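Local coordinates for dally-like protein (Drosophila melanogaster, PDB 3ODN), which probably acts as a cell-surface heparan sulfate proteoglycan of the glypican family that takes part in Hedgehog signaling, represented here by its core domain, at residues 250-255 and 424-429; 201-206 and 271-276; 208-213 and 483-488. The protein carries 2 engineered substitutions. All coordinates share one frame; numbering follows the deposited sequence.

Interaction 1: 250-255 and 424-429; sequences NVIKGC and HSVCSN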
loop_
_atom_site.group_PDB
_atom_site.type_symbol
_atom_site.label_atom_id
_atom_site.label_comp_id
_atom_site.label_asym_id
_atom_site.label_seq_id
_atom_site.Cartn_x
_atom_site.Cartn_y
_atom_site.Cartn_z
ATOM N N ASN A 250 13.812 19.076 22.322
ATOM C CA ASN A 250 12.769 20.113 22.349
ATOM C C ASN A 250 12.986 21.141 21.269
ATOM O O ASN A 250 12.016 21.516 20.606
ATOM C CB ASN A 250 12.654 20.789 23.723
ATOM C CG ASN A 250 11.671 20.143 24.679
ATOM O OD1 ASN A 250 10.920 19.222 24.334
ATOM N ND2 ASN A 250 11.635 20.625 25.909
ATOM N N VAL A 251 14.249 21.560 21.046
ATOM C CA VAL A 251 14.621 22.524 20.001
ATOM C C VAL A 251 14.303 21.922 18.643
ATOM O O VAL A 251 13.539 22.524 17.882
ATOM C CB VAL A 251 16.096 23.020 20.125
ATOM C CG1 VAL A 251 16.613 23.667 18.840
ATOM C CG2 VAL A 251 16.267 23.956 21.317
ATOM N N ILE A 252 14.822 20.704 18.369
ATOM C CA ILE A 252 14.602 20.019 17.086
ATOM C C ILE A 252 13.125 19.673 16.800
ATOM O O ILE A 252 12.701 19.803 15.650
ATOM C CB ILE A 252 15.674 18.933 16.763
ATOM C CG1 ILE A 252 17.074 19.594 16.756
ATOM C CG2 ILE A 252 15.411 18.280 15.400
ATOM C CD1 ILE A 252 18.190 18.723 16.981
ATOM N N LYS A 253 12.326 19.355 17.850
ATOM C CA LYS A 253 10.875 19.133 17.726
ATOM C C LYS A 253 10.176 20.443 17.242
ATOM O O LYS A 253 9.295 20.393 16.381
ATOM C CB LYS A 253 10.258 18.661 19.056
ATOM C CG LYS A 253 10.498 17.199 19.394
ATOM C CD LYS A 253 9.458 16.670 20.382
ATOM C CE LYS A 253 9.783 15.290 20.896
ATOM N NZ LYS A 253 9.756 14.247 19.826
ATOM N N GLY A 254 10.607 21.590 17.779
ATOM C CA GLY A 254 10.091 22.901 17.399
ATOM C C GLY A 254 10.444 23.294 15.974
ATOM O O GLY A 254 9.647 23.958 15.298
ATOM N N CYS A 255 11.658 22.897 15.516
ATOM C CA CYS A 255 12.152 23.126 14.150
ATOM C C CYS A 255 11.292 22.351 13.162
ATOM O O CYS A 255 10.843 22.908 12.154
ATOM C CB CYS A 255 13.616 22.716 14.027
ATOM S SG CYS A 255 14.776 23.838 14.837
ATOM N N HIS A 424 15.695 12.767 17.972
ATOM C CA HIS A 424 16.560 11.826 18.702
ATOM C C HIS A 424 17.747 11.365 17.840
ATOM O O HIS A 424 18.861 11.283 18.350
ATOM C CB HIS A 424 15.744 10.628 19.238
ATOM C CG HIS A 424 14.498 11.048 19.953
ATOM N ND1 HIS A 424 14.537 11.504 21.267
ATOM C CD2 HIS A 424 13.230 11.144 19.494
ATOM C CE1 HIS A 424 13.295 11.853 21.562
ATOM N NE2 HIS A 424 12.468 11.637 20.532
ATOM N N SER A 425 17.505 11.108 16.530
ATOM C CA SER A 425 18.530 10.730 15.550
ATOM C C SER A 425 19.567 11.882 15.417
ATOM O O SER A 425 20.772 11.647 15.597
ATOM C CB SER A 425 17.885 10.382 14.205
ATOM O OG SER A 425 18.831 10.039 13.204
ATOM N N VAL A 426 19.078 13.133 15.206
ATOM C CA VAL A 426 19.889 14.359 15.113
ATOM C C VAL A 426 20.804 14.568 16.357
ATOM O O VAL A 426 22.006 14.798 16.195
ATOM C CB VAL A 426 19.028 15.627 14.827
ATOM C CG1 VAL A 426 19.908 16.845 14.553
ATOM C CG2 VAL A 426 18.069 15.405 13.667
ATOM N N CYS A 427 20.242 14.468 17.575
ATOM C CA CYS A 427 20.978 14.715 18.824
ATOM C C CYS A 427 22.046 13.694 19.197
ATOM O O CYS A 427 22.991 14.042 19.901
ATOM C CB CYS A 427 20.018 14.973 19.983
ATOM S SG CYS A 427 18.907 16.380 19.723
ATOM N N SER A 428 21.869 12.438 18.777
ATOM C CA SER A 428 22.747 11.302 19.065
ATOM C C SER A 428 23.996 11.246 18.181
ATOM O O SER A 428 24.954 10.546 18.524
ATOM C CB SER A 428 21.961 10.006 18.911
ATOM O OG SER A 428 21.555 9.827 17.562
ATOM N N ASN A 429 23.969 11.958 17.039
ATOM C CA ASN A 429 25.030 12.018 16.039
ATOM C C ASN A 429 26.314 12.705 16.504
ATOM O O ASN A 429 26.247 13.711 17.210
ATOM C CB ASN A 429 24.515 12.693 14.774
ATOM C CG ASN A 429 25.056 12.032 13.545
ATOM O OD1 ASN A 429 24.570 10.972 13.133
ATOM N ND2 ASN A 429 26.128 12.594 12.991
#

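Interaction 2: 201-206 and 271-276; sequences GQALTT and MAMDKV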
loop_
_atom_site.group_PDB
_atom_site.type_symbol
_atom_site.label_atom_id
_atom_site.label_comp_id
_atom_site.label_asym_id
_atom_site.label_seq_id
_atom_site.Cartn_x
_atom_site.Cartn_y
_atom_site.Cartn_z
ATOM N N GLY A 201 0.442 -1.514 -3.452
ATOM C CA GLY A 201 1.480 -0.944 -4.309
ATOM C C GLY A 201 1.359 0.554 -4.532
ATOM O O GLY A 201 2.378 1.248 -4.538
ATOM N N GLN A 202 0.115 1.062 -4.733
ATOM C CA GLN A 202 -0.214 2.480 -4.915
ATOM C C GLN A 202 0.139 3.287 -3.679
ATOM O O GLN A 202 0.849 4.277 -3.802
ATOM C CB GLN A 202 -1.718 2.673 -5.216
ATOM C CG GLN A 202 -2.123 2.459 -6.653
ATOM C CD GLN A 202 -3.465 3.102 -6.906
ATOM O OE1 GLN A 202 -4.524 2.503 -6.672
ATOM N NE2 GLN A 202 -3.451 4.355 -7.360
ATOM N N ALA A 203 -0.324 2.857 -2.486
ATOM C CA ALA A 203 -0.077 3.511 -1.190
ATOM C C ALA A 203 1.399 3.629 -0.842
ATOM O O ALA A 203 1.797 4.611 -0.213
ATOM C CB ALA A 203 -0.814 2.778 -0.091
ATOM N N LEU A 204 2.203 2.636 -1.257
ATOM C CA LEU A 204 3.652 2.569 -1.081
ATOM C C LEU A 204 4.323 3.629 -1.963
ATOM O O LEU A 204 5.313 4.232 -1.553
ATOM C CB LEU A 204 4.126 1.203 -1.578
ATOM C CG LEU A 204 4.599 0.174 -0.573
ATOM C CD1 LEU A 204 4.645 -1.215 -1.227
ATOM C CD2 LEU A 204 5.934 0.565 0.057
ATOM N N THR A 205 3.811 3.794 -3.209
ATOM C CA THR A 205 4.278 4.759 -4.206
ATOM C C THR A 205 4.010 6.184 -3.685
ATOM O O THR A 205 4.947 6.963 -3.555
ATOM C CB THR A 205 3.684 4.398 -5.598
ATOM O OG1 THR A 205 4.224 3.145 -6.002
ATOM C CG2 THR A 205 4.004 5.408 -6.685
ATOM N N THR A 206 2.749 6.480 -3.311
ATOM C CA THR A 206 2.332 7.776 -2.777
ATOM C C THR A 206 2.970 8.100 -1.425
ATOM O O THR A 206 3.019 9.266 -1.079
ATOM C CB THR A 206 0.807 7.896 -2.713
ATOM O OG1 THR A 206 0.306 6.910 -1.819
ATOM C CG2 THR A 206 0.141 7.755 -4.073
ATOM N N MET A 271 -0.106 1.639 10.222
ATOM C CA MET A 271 -1.114 0.772 10.823
ATOM C C MET A 271 -2.103 0.201 9.798
ATOM O O MET A 271 -2.504 -0.957 9.934
ATOM C CB MET A 271 -1.847 1.504 11.947
ATOM C CG MET A 271 -0.931 1.816 13.098
ATOM S SD MET A 271 -1.766 2.272 14.629
ATOM C CE MET A 271 -2.619 3.815 14.150
ATOM N N ALA A 272 -2.496 1.015 8.788
ATOM C CA ALA A 272 -3.401 0.607 7.718
ATOM C C ALA A 272 -2.635 -0.256 6.705
ATOM O O ALA A 272 -3.202 -1.244 6.203
ATOM C CB ALA A 272 -4.020 1.827 7.034
ATOM N N MET A 273 -1.351 0.101 6.418
ATOM C CA MET A 273 -0.480 -0.688 5.522
ATOM C C MET A 273 -0.236 -2.067 6.124
ATOM O O MET A 273 -0.182 -3.053 5.378
ATOM C CB MET A 273 0.896 -0.003 5.283
ATOM C CG MET A 273 0.887 1.009 4.181
ATOM S SD MET A 273 0.673 0.359 2.506
ATOM C CE MET A 273 2.305 -0.252 2.201
ATOM N N ASP A 274 -0.086 -2.138 7.468
ATOM C CA ASP A 274 0.109 -3.420 8.155
ATOM C C ASP A 274 -1.127 -4.331 8.129
ATOM O O ASP A 274 -0.981 -5.551 8.122
ATOM C CB ASP A 274 0.585 -3.229 9.584
ATOM C CG ASP A 274 1.342 -4.450 10.045
ATOM O OD1 ASP A 274 2.491 -4.645 9.580
ATOM O OD2 ASP A 274 0.762 -5.257 10.809
ATOM N N LYS A 275 -2.332 -3.750 8.155
ATOM C CA LYS A 275 -3.562 -4.530 8.125
ATOM C C LYS A 275 -3.793 -5.097 6.725
ATOM O O LYS A 275 -4.163 -6.254 6.599
ATOM C CB LYS A 275 -4.755 -3.727 8.687
ATOM C CG LYS A 275 -6.118 -4.454 8.659
ATOM C CD LYS A 275 -6.231 -5.744 9.517
ATOM C CE LYS A 275 -5.902 -5.545 10.981
ATOM N NZ LYS A 275 -6.335 -6.697 11.804
ATOM N N VAL A 276 -3.501 -4.311 5.683
ATOM C CA VAL A 276 -3.575 -4.716 4.280
ATOM C C VAL A 276 -2.556 -5.842 3.976
ATOM O O VAL A 276 -2.949 -6.826 3.367
ATOM C CB VAL A 276 -3.489 -3.482 3.319
ATOM C CG1 VAL A 276 -3.381 -3.888 1.854
ATOM C CG2 VAL A 276 -4.681 -2.559 3.511
#

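Interaction 3: 208-213 and 483-488; sequences SEVAKK and SHLKNA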
loop_
_atom_site.group_PDB
_atom_site.type_symbol
_atom_site.label_atom_id
_atom_site.label_comp_id
_atom_site.label_asym_id
_atom_site.label_seq_id
_atom_site.Cartn_x
_atom_site.Cartn_y
_atom_site.Cartn_z
ATOM N N SER A 208 6.181 7.168 -0.542
ATOM C CA SER A 208 7.508 7.477 -1.068
ATOM C C SER A 208 7.518 8.861 -1.725
ATOM O O SER A 208 8.453 9.634 -1.529
ATOM C CB SER A 208 7.911 6.401 -2.071
ATOM O OG SER A 208 9.008 6.800 -2.872
ATOM N N GLU A 209 6.444 9.177 -2.460
ATOM C CA GLU A 209 6.235 10.431 -3.170
ATOM C C GLU A 209 6.014 11.575 -2.197
ATOM O O GLU A 209 6.712 12.577 -2.279
ATOM C CB GLU A 209 5.022 10.321 -4.114
ATOM C CG GLU A 209 5.265 9.641 -5.455
ATOM C CD GLU A 209 4.006 9.418 -6.280
ATOM O OE1 GLU A 209 2.899 9.751 -5.794
ATOM O OE2 GLU A 209 4.126 8.909 -7.418
ATOM N N VAL A 210 5.032 11.434 -1.293
ATOM C CA VAL A 210 4.669 12.443 -0.295
ATOM C C VAL A 210 5.836 12.766 0.658
ATOM O O VAL A 210 5.992 13.932 1.049
ATOM C CB VAL A 210 3.326 12.076 0.391
ATOM C CG1 VAL A 210 3.100 12.841 1.668
ATOM C CG2 VAL A 210 2.158 12.315 -0.553
ATOM N N ALA A 211 6.688 11.755 0.971
ATOM C CA ALA A 211 7.881 11.930 1.812
ATOM C C ALA A 211 8.869 12.838 1.069
ATOM O O ALA A 211 9.467 13.724 1.691
ATOM C CB ALA A 211 8.529 10.585 2.128
ATOM N N LYS A 212 8.970 12.665 -0.275
ATOM C CA LYS A 212 9.834 13.481 -1.134
ATOM C C LYS A 212 9.407 14.963 -1.156
ATOM O O LYS A 212 10.276 15.830 -1.286
ATOM C CB LYS A 212 9.940 12.902 -2.558
ATOM C CG LYS A 212 11.370 12.798 -3.069
ATOM C CD LYS A 212 11.432 12.201 -4.470
ATOM C CE LYS A 212 12.781 12.411 -5.123
ATOM N NZ LYS A 212 12.811 11.871 -6.508
ATOM N N LYS A 213 8.091 15.261 -0.985
ATOM C CA LYS A 213 7.617 16.652 -0.963
ATOM C C LYS A 213 7.820 17.386 0.386
ATOM O O LYS A 213 7.700 18.614 0.451
ATOM C CB LYS A 213 6.213 16.814 -1.571
ATOM C CG LYS A 213 6.282 17.265 -3.023
ATOM C CD LYS A 213 5.030 16.960 -3.822
ATOM C CE LYS A 213 5.218 17.333 -5.275
ATOM N NZ LYS A 213 3.989 17.110 -6.083
ATOM N N SER A 483 -3.239 15.596 3.034
ATOM C CA SER A 483 -4.447 15.111 2.359
ATOM C C SER A 483 -4.155 13.938 1.409
ATOM O O SER A 483 -4.937 12.981 1.381
ATOM C CB SER A 483 -5.196 16.250 1.667
ATOM O OG SER A 483 -4.397 16.906 0.698
ATOM N N HIS A 484 -3.005 13.977 0.690
ATOM C CA HIS A 484 -2.580 12.892 -0.202
ATOM C C HIS A 484 -2.283 11.614 0.602
ATOM O O HIS A 484 -2.468 10.505 0.087
ATOM C CB HIS A 484 -1.350 13.292 -1.027
ATOM C CG HIS A 484 -1.612 14.310 -2.097
ATOM N ND1 HIS A 484 -2.569 14.104 -3.080
ATOM C CD2 HIS A 484 -0.981 15.481 -2.342
ATOM C CE1 HIS A 484 -2.517 15.173 -3.854
ATOM N NE2 HIS A 484 -1.575 16.026 -3.451
ATOM N N LEU A 485 -1.813 11.783 1.864
ATOM C CA LEU A 485 -1.541 10.691 2.783
ATOM C C LEU A 485 -2.852 10.258 3.421
ATOM O O LEU A 485 -3.101 9.063 3.501
ATOM C CB LEU A 485 -0.500 11.084 3.852
ATOM C CG LEU A 485 0.254 9.923 4.485
ATOM C CD1 LEU A 485 1.515 9.600 3.704
ATOM C CD2 LEU A 485 0.611 10.239 5.894
ATOM N N LYS A 486 -3.711 11.209 3.837
ATOM C CA LYS A 486 -5.031 10.892 4.408
ATOM C C LYS A 486 -5.890 10.105 3.433
ATOM O O LYS A 486 -6.570 9.180 3.878
ATOM C CB LYS A 486 -5.783 12.136 4.925
ATOM C CG LYS A 486 -5.357 12.537 6.342
ATOM C CD LYS A 486 -6.349 13.469 7.045
ATOM C CE LYS A 486 -5.879 14.907 7.062
ATOM N NZ LYS A 486 -6.669 15.744 8.006
ATOM N N ASN A 487 -5.842 10.436 2.113
ATOM C CA ASN A 487 -6.639 9.697 1.114
ATOM C C ASN A 487 -6.167 8.254 0.901
ATOM O O ASN A 487 -6.997 7.358 0.915
ATOM C CB ASN A 487 -6.949 10.488 -0.173
ATOM C CG ASN A 487 -5.767 10.926 -1.009
ATOM O OD1 ASN A 487 -4.880 10.131 -1.361
ATOM N ND2 ASN A 487 -5.801 12.183 -1.451
ATOM N N ALA A 488 -4.831 8.027 0.867
ATOM C CA ALA A 488 -4.172 6.715 0.819
ATOM C C ALA A 488 -4.673 5.804 1.984
ATOM O O ALA A 488 -5.021 4.639 1.734
ATOM C CB ALA A 488 -2.660 6.893 0.918
#

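Interaction 1: 250-255 and 424-429
I252 opens the contact by pushing its CD1 methyl against the short helix 422-428. The tip settles between two partners, V426 CG1 at 3.5 Å from I252 CD1 and C427 SG at 3.7 Å from the same carbon. CG1 of I252 stands anti to the carbonyl carbon (chi1 -58°) and runs on extended, which carries CD1 straight across. V426 answers with its own CG1, and the two aliphatic side chains meet at a slant. The axes of the two short segments come within 9.8 Å and run closer to antiparallel than parallel, at 133°. This is the cysteine-rich end of the glypican core: C427 is disulfide-bonded to C248, one turn before I252, so the apolar contact sits beside a covalent link between the same two helices. L62 of helix 48-106 packs on both I252 and V426. At K253 the character changes. Its chain bends only at the last torsion, bringing NZ to 3.8 Å from H424 NE2, obliquely to the ring and without a hydrogen bond; a protonated imidazole would probably repel the ammonium group. At the end of the segment C255 turns elsewhere, forming a disulfide with C223.

Interaction 2: 201-206 and 271-276
The long helical bundle of the glypican core brings M273 of helix 260-281 against A203 and L204 of helix 182-214. M273 makes both contacts from its side. Its CB points toward the other helix, and bends at chi2 (-69°) and chi3 (-78°) curl the thioether so that sulfur and methyl touch different neighbours. M273 SD lies 3.8 Å from A203 CB, with the CA atoms of A203 and M273 7.9 Å apart, a spacing consistent with the small alanine. Beyond the sulfur, M273 CE reaches 3.6 Å from L204 CG, meeting the branch point of the leucine, with the two side chains crossing at about a right angle. Other helices of this all-alpha bundle close over the same spot. L492 of helix 479-496 touches both A203 and M273, while helix 400-414 lays I408 on L204 and V412 on M273; helix 48-106 adds L77 and A81 to the leucine. No hydrogen bond spans the two segments. Within its own helix, T206 OG1 donates to A203 O one turn back, at 3.2 Å, approaching from above the carbonyl plane. D274, the residue after the methionine, forms a salt bridge with R409 of helix 400-414, the same helix that places V412 on M273.

Interaction 3: 208-213 and 483-488
Apolar contacts carry this meeting, and V210 of helix 182-214 makes all of them from the first segment. Its CB points toward helix 479-496, and its two methyls divide the work between consecutive residues. V210 CG2 lies 3.7 Å from H484 CB, so the histidine takes part through its aliphatic carbon and not through its ring. V210 CG1, placed anti to the backbone N (chi1 164°), approaches L485 CD1 more loosely, at 4.1 Å. The leucine leaves its helix to one side of the contact, and the turn at chi2 (90°) brings CD1 round to the valine. In both pairs the side chains are inclined to each other, with V210 and L485 nearest along the backbone, their CA atoms 7.1 Å apart. F262 of helix 260-281 also packs on V210, and W266 of that helix on L485, so a third helix shares this buried patch.

Charge plays at most a distant part. K213 NZ stays 6.2 Å from H484 NE2 on the exposed margin; if the imidazole were protonated, repulsion over that distance would probably be weak. No hydrogen bond joins the segments; S208 O instead accepts one from S74 OG of helix 48-106.

Helices 182-214, 479-496 and 260-281 thus meet here through apolar side chains, forming one interface of the elongated all-alpha glypican core.

In the fold
Following the chain from the N terminus, helix 182-214 comes first and supplies one side of interaction 2 and then of interaction 3. Interaction 2 closes the earlier loop, when helix 260-281 returns to residues 201-206. Before that return, 250-255 has already begun interaction 1, which closes only at 424-429, so interactions 1 and 2 cross. Interaction 3 closes last, at 483-488; it crosses interaction 2 and encloses interaction 1. Interactions 2 and 3 touch, through T206 OG1 and A488 CB at 4.0 Å, and tie neighbouring helices of the bundle. Interaction 1 sits apart in the cysteine-rich end, its centre 28 Å from that of interaction 2.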